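Local coordinates for protein aspartate aminotransferase (Leishmania major, PDB 4H51) that probably catalyses transfer of the amino group from L-aspartate to 2-oxoglutarate, using pyridoxal 5'-phosphate as its cofactor, at residues B[54-57]-B[58-62]; B[397-400]-B[401-404]. All coordinates share one frame; numbering follows the deposited sequence.

Contact 1 (54-62) and contact 2 (397-404) are both local and lie side by side, their centres about 11 Å apart, near the surface of the subunit. Each is only partly buried. They hold different elements: contact 1 is a turn in the loop before helix 65-76, while contact 2 is the start of helix 400-416. D56 and R60 carry the first, while R55 reaches the other subunit; the second relies on uncharged threonine hydroxyls and apolar packing by L398, A403 and L404. Methyl CG2 of T399 packs on the turn at G59, and R336 of helix 320-350 bonds to L398 O and, weakly, to R55 O and Y54 OH.

Contact 1 (B[54-57]-B[58-62]); sequences YRDE and QGRPY. With EDO (1,2-ethanediol), chain D.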
loop_
_atom_site.group_PDB
_atom_site.type_symbol
_atom_site.label_atom_id
_atom_site.label_comp_id
_atom_site.label_asym_id
_atom_site.label_seq_id
_atom_site.Cartn_x
_atom_site.Cartn_y
_atom_site.Cartn_z
ATOM N N TYR B 54 17.208 -1.560 -12.686
ATOM C CA TYR B 54 18.250 -2.365 -13.344
ATOM C C TYR B 54 17.852 -2.626 -14.826
ATOM O O TYR B 54 16.674 -2.905 -15.148
ATOM C CB TYR B 54 18.476 -3.697 -12.595
ATOM C CG TYR B 54 19.549 -4.518 -13.232
ATOM C CD1 TYR B 54 20.882 -4.240 -12.973
ATOM C CD2 TYR B 54 19.242 -5.543 -14.131
ATOM C CE1 TYR B 54 21.881 -4.955 -13.577
ATOM C CE2 TYR B 54 20.244 -6.273 -14.734
ATOM C CZ TYR B 54 21.562 -5.941 -14.482
ATOM O OH TYR B 54 22.598 -6.614 -15.030
ATOM N N ARG B 55 18.818 -2.510 -15.714
ATOM C CA ARG B 55 18.648 -2.980 -17.065
ATOM C C ARG B 55 19.749 -3.973 -17.394
ATOM O O ARG B 55 20.854 -3.943 -16.805
ATOM C CB ARG B 55 18.661 -1.774 -18.029
ATOM C CG ARG B 55 17.546 -0.764 -17.793
ATOM C CD ARG B 55 16.216 -1.330 -18.310
ATOM N NE ARG B 55 15.036 -0.487 -18.041
ATOM C CZ ARG B 55 14.252 -0.562 -16.952
ATOM N NH1 ARG B 55 14.525 -1.370 -15.947
ATOM N NH2 ARG B 55 13.159 0.194 -16.862
ATOM N N ASP B 56 19.457 -4.862 -18.314
ATOM C CA ASP B 56 20.420 -5.861 -18.749
ATOM C C ASP B 56 21.415 -5.284 -19.792
ATOM O O ASP B 56 21.442 -4.056 -20.036
ATOM C CB ASP B 56 19.705 -7.132 -19.234
ATOM C CG ASP B 56 19.011 -6.969 -20.597
ATOM O OD1 ASP B 56 19.223 -5.945 -21.312
ATOM O OD2 ASP B 56 18.265 -7.899 -20.940
ATOM N N GLU B 57 22.225 -6.195 -20.325
ATOM C CA GLU B 57 23.300 -5.925 -21.315
ATOM C C GLU B 57 22.781 -5.179 -22.545
ATOM O O GLU B 57 23.504 -4.421 -23.176
ATOM C CB GLU B 57 23.886 -7.262 -21.803
ATOM C CG GLU B 57 24.841 -7.932 -20.830
ATOM C CD GLU B 57 24.206 -8.612 -19.592
ATOM O OE1 GLU B 57 22.959 -8.682 -19.401
ATOM O OE2 GLU B 57 25.028 -9.112 -18.802
ATOM N N GLN B 58 21.521 -5.417 -22.874
ATOM C CA GLN B 58 20.898 -4.749 -23.991
ATOM C C GLN B 58 20.014 -3.585 -23.588
ATOM O O GLN B 58 19.290 -3.042 -24.418
ATOM C CB GLN B 58 20.099 -5.755 -24.784
ATOM C CG GLN B 58 20.961 -6.871 -25.324
ATOM C CD GLN B 58 20.271 -7.553 -26.462
ATOM O OE1 GLN B 58 19.470 -8.482 -26.265
ATOM N NE2 GLN B 58 20.541 -7.075 -27.670
ATOM N N GLY B 59 20.086 -3.187 -22.331
ATOM C CA GLY B 59 19.324 -2.043 -21.848
ATOM C C GLY B 59 17.839 -2.334 -21.644
ATOM O O GLY B 59 17.049 -1.420 -21.602
ATOM N N ARG B 60 17.486 -3.601 -21.502
ATOM C CA ARG B 60 16.103 -4.012 -21.336
ATOM C C ARG B 60 15.756 -4.246 -19.872
ATOM O O ARG B 60 16.646 -4.647 -19.051
ATOM C CB ARG B 60 15.836 -5.288 -22.103
ATOM C CG ARG B 60 16.015 -5.205 -23.617
ATOM C CD ARG B 60 15.971 -6.608 -24.225
ATOM N NE ARG B 60 16.983 -7.511 -23.619
ATOM C CZ ARG B 60 17.292 -8.726 -24.079
ATOM N NH1 ARG B 60 16.701 -9.219 -25.187
ATOM N NH2 ARG B 60 18.232 -9.445 -23.474
ATOM N N PRO B 61 14.474 -4.015 -19.519
ATOM C CA PRO B 61 14.026 -4.455 -18.210
ATOM C C PRO B 61 14.375 -5.934 -18.032
ATOM O O PRO B 61 14.257 -6.707 -18.997
ATOM C CB PRO B 61 12.508 -4.269 -18.302
ATOM C CG PRO B 61 12.356 -3.114 -19.240
ATOM C CD PRO B 61 13.344 -3.457 -20.305
ATOM N N TYR B 62 14.754 -6.331 -16.811
ATOM C CA TYR B 62 15.318 -7.658 -16.573
ATOM C C TYR B 62 14.573 -8.386 -15.463
ATOM O O TYR B 62 14.966 -8.326 -14.297
ATOM C CB TYR B 62 16.830 -7.527 -16.232
ATOM C CG TYR B 62 17.509 -8.864 -15.973
ATOM C CD1 TYR B 62 17.673 -9.774 -16.979
ATOM C CD2 TYR B 62 17.925 -9.221 -14.700
ATOM C CE1 TYR B 62 18.279 -10.997 -16.746
ATOM C CE2 TYR B 62 18.512 -10.445 -14.445
ATOM C CZ TYR B 62 18.684 -11.332 -15.453
ATOM O OH TYR B 62 19.251 -12.571 -15.226
HETATM C C1 EDO D . 21.579 -9.585 -16.307
HETATM O O1 EDO D . 22.027 -8.345 -16.825
HETATM C C2 EDO D . 22.585 -10.073 -15.269
HETATM O O2 EDO D . 23.686 -10.658 -15.955
HETATM O O HOH W 1 14.667 -4.617 -14.459
HETATM O O HOH W 2 15.856 -8.660 -20.158
#
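Y54 and Y62 meet across the base of a chain reversal whose tip is a type I beta turn from D56 to G59, in the loop between strand 47-48 and helix 65-76. Their side chains run side by side, with Y54 CE2 3.8 Å from Y62 CD2 and the ring planes inclined at 66°. Tyrosine offers a flat apolar ring for this packing and a hydroxyl for polar partners. A water bridges Y54 O and Y62 N, and the Y270 hydroxyl binds Y54 N.

The long, partly apolar chain of R55 passes its methylenes by G59 and R60 and carries the guanidinium to the subunit interface. Bent at chi2 (-75°), it lays one guanidinium face on the apolar proline ring, P61 CG 3.9 Å from R55 CZ. NH1 donates to Y54 O and forms a salt bridge with E82 of the second subunit.

D56 organises the turn. Its N donates to R60 O, and its O receives G59 N at 2.8 Å. CG sits between the backbone N and the carbonyl carbon (chi1 73°), which brings the carboxylate back over the turn. OD1 receives Q58 N at 2.8 Å, an Asx turn, and R60 N at 2.9 Å, from opposite faces of the carboxylate. OD2 forms a salt bridge with R60, whose NE and NH2 both reach it side-on; a water links OD2 to P61 O. G59, without CB, easily adopts the positive phi of the turn's last position.

E57, exposed on the turn, bends toward a bound 1,2-ethanediol, probably from the crystallisation liquor. The diol packs C1 over one face of the Y62 ring, while O1 accepts from Y54 OH at 2.6 Å and donates to E57 OE1 at 2.8 Å.

Contact 2 (B[397-400]-B[401-404]); sequences GLTH and ETAL
The local contact between T399 and T402 is an N-terminal helix cap, where the loop after strand 392-394 runs into helix 400-416 on the flank of helix 320-350. T399 is the N-cap residue. Its OG1 lies between the backbone N and the carbonyl carbon (chi1 69°), turned toward the first helical turn, and accepts from T402 N at 3.1 Å. In return T399 N donates to T402 OG1 at 2.9 Å, almost straight at 177°.

These reciprocal bonds make a capping box. Threonine suits both places: at T399 its short hydroxyl accepts a first-turn N-H lacking an earlier helical carbonyl, and at T402 it reaches back to the cap residue's N-H. Each hydroxyl also meets a water: one links T402 OG1 to G397 O, the other lies 2.5 Å from T399 OG1 and reaches E401 OE1 weakly. The acidic E401, exposed in the first turn, would be electrostatically suited to the positive end of the helix dipole.

Helical bonding starts at once. A403 N donates to T399 O at 2.7 Å, nearly in line with the carbonyl bond, followed by the longer L404 N to H400 O.

Apolar packing flanks the box. L398, just before the cap, sets CD1 4.2 Å from A403 CB, the pairing of a hydrophobic staple; both side chains pack on V344 of helix 320-350, and L398 O is bonded by R336. One turn apart, H400 and L404 meet with L404 CG over one face of the imidazole and L404 CD1 3.7 Å from H400 NE2.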
loop_
_atom_site.group_PDB
_atom_site.type_symbol
_atom_site.label_atom_id
_atom_site.label_comp_id
_atom_site.label_asym_id
_atom_site.label_seq_id
_atom_site.Cartn_x
_atom_site.Cartn_y
_atom_site.Cartn_z
ATOM N N GLY B 397 21.391 1.453 -15.928
ATOM C CA GLY B 397 20.601 1.613 -17.157
ATOM C C GLY B 397 21.421 1.649 -18.424
ATOM O O GLY B 397 20.861 1.726 -19.519
ATOM N N LEU B 398 22.746 1.632 -18.257
ATOM C CA LEU B 398 23.677 1.723 -19.366
ATOM C C LEU B 398 23.897 0.395 -20.091
ATOM O O LEU B 398 23.782 -0.684 -19.515
ATOM C CB LEU B 398 25.031 2.223 -18.877
ATOM C CG LEU B 398 25.144 3.652 -18.438
ATOM C CD1 LEU B 398 26.493 3.894 -17.737
ATOM C CD2 LEU B 398 24.886 4.631 -19.591
ATOM N N THR B 399 24.252 0.517 -21.356
ATOM C CA THR B 399 24.858 -0.548 -22.144
ATOM C C THR B 399 26.268 -0.086 -22.527
ATOM O O THR B 399 26.608 1.102 -22.386
ATOM C CB THR B 399 24.035 -0.812 -23.409
ATOM O OG1 THR B 399 24.149 0.293 -24.316
ATOM C CG2 THR B 399 22.530 -1.112 -23.052
ATOM N N HIS B 400 27.099 -1.015 -22.991
ATOM C CA HIS B 400 28.414 -0.652 -23.526
ATOM C C HIS B 400 28.279 0.576 -24.385
ATOM O O HIS B 400 28.971 1.573 -24.188
ATOM C CB HIS B 400 29.008 -1.812 -24.330
ATOM C CG HIS B 400 30.307 -1.468 -25.026
ATOM N ND1 HIS B 400 31.493 -1.401 -24.363
ATOM C CD2 HIS B 400 30.578 -1.131 -26.356
ATOM C CE1 HIS B 400 32.465 -1.047 -25.225
ATOM N NE2 HIS B 400 31.907 -0.893 -26.449
ATOM N N GLU B 401 27.360 0.509 -25.329
ATOM C CA GLU B 401 27.126 1.579 -26.285
ATOM C C GLU B 401 26.760 2.909 -25.602
ATOM O O GLU B 401 27.357 3.957 -25.912
ATOM C CB GLU B 401 26.061 1.108 -27.273
ATOM C CG GLU B 401 25.663 2.027 -28.423
ATOM C CD GLU B 401 24.640 1.358 -29.359
ATOM O OE1 GLU B 401 23.426 1.336 -29.051
ATOM O OE2 GLU B 401 25.036 0.862 -30.425
ATOM N N THR B 402 25.811 2.902 -24.671
ATOM C CA THR B 402 25.373 4.169 -24.065
ATOM C C THR B 402 26.350 4.670 -22.988
ATOM O O THR B 402 26.388 5.854 -22.732
ATOM C CB THR B 402 23.896 4.130 -23.568
ATOM O OG1 THR B 402 23.716 3.055 -22.630
ATOM C CG2 THR B 402 22.932 3.914 -24.781
ATOM N N ALA B 403 27.181 3.785 -22.422
ATOM C CA ALA B 403 28.289 4.215 -21.554
ATOM C C ALA B 403 29.274 5.130 -22.309
ATOM O O ALA B 403 29.714 6.188 -21.799
ATOM C CB ALA B 403 29.034 3.006 -20.998
ATOM N N LEU B 404 29.658 4.693 -23.498
ATOM C CA LEU B 404 30.524 5.503 -24.356
ATOM C C LEU B 404 29.805 6.812 -24.692
ATOM O O LEU B 404 30.408 7.855 -24.630
ATOM C CB LEU B 404 30.901 4.733 -25.621
ATOM C CG LEU B 404 31.748 3.443 -25.437
ATOM C CD1 LEU B 404 32.041 2.796 -26.775
ATOM C CD2 LEU B 404 33.044 3.653 -24.649
HETATM O O HOH W 3 21.191 2.666 -22.148
HETATM O O HOH W 4 22.335 0.280 -26.063
#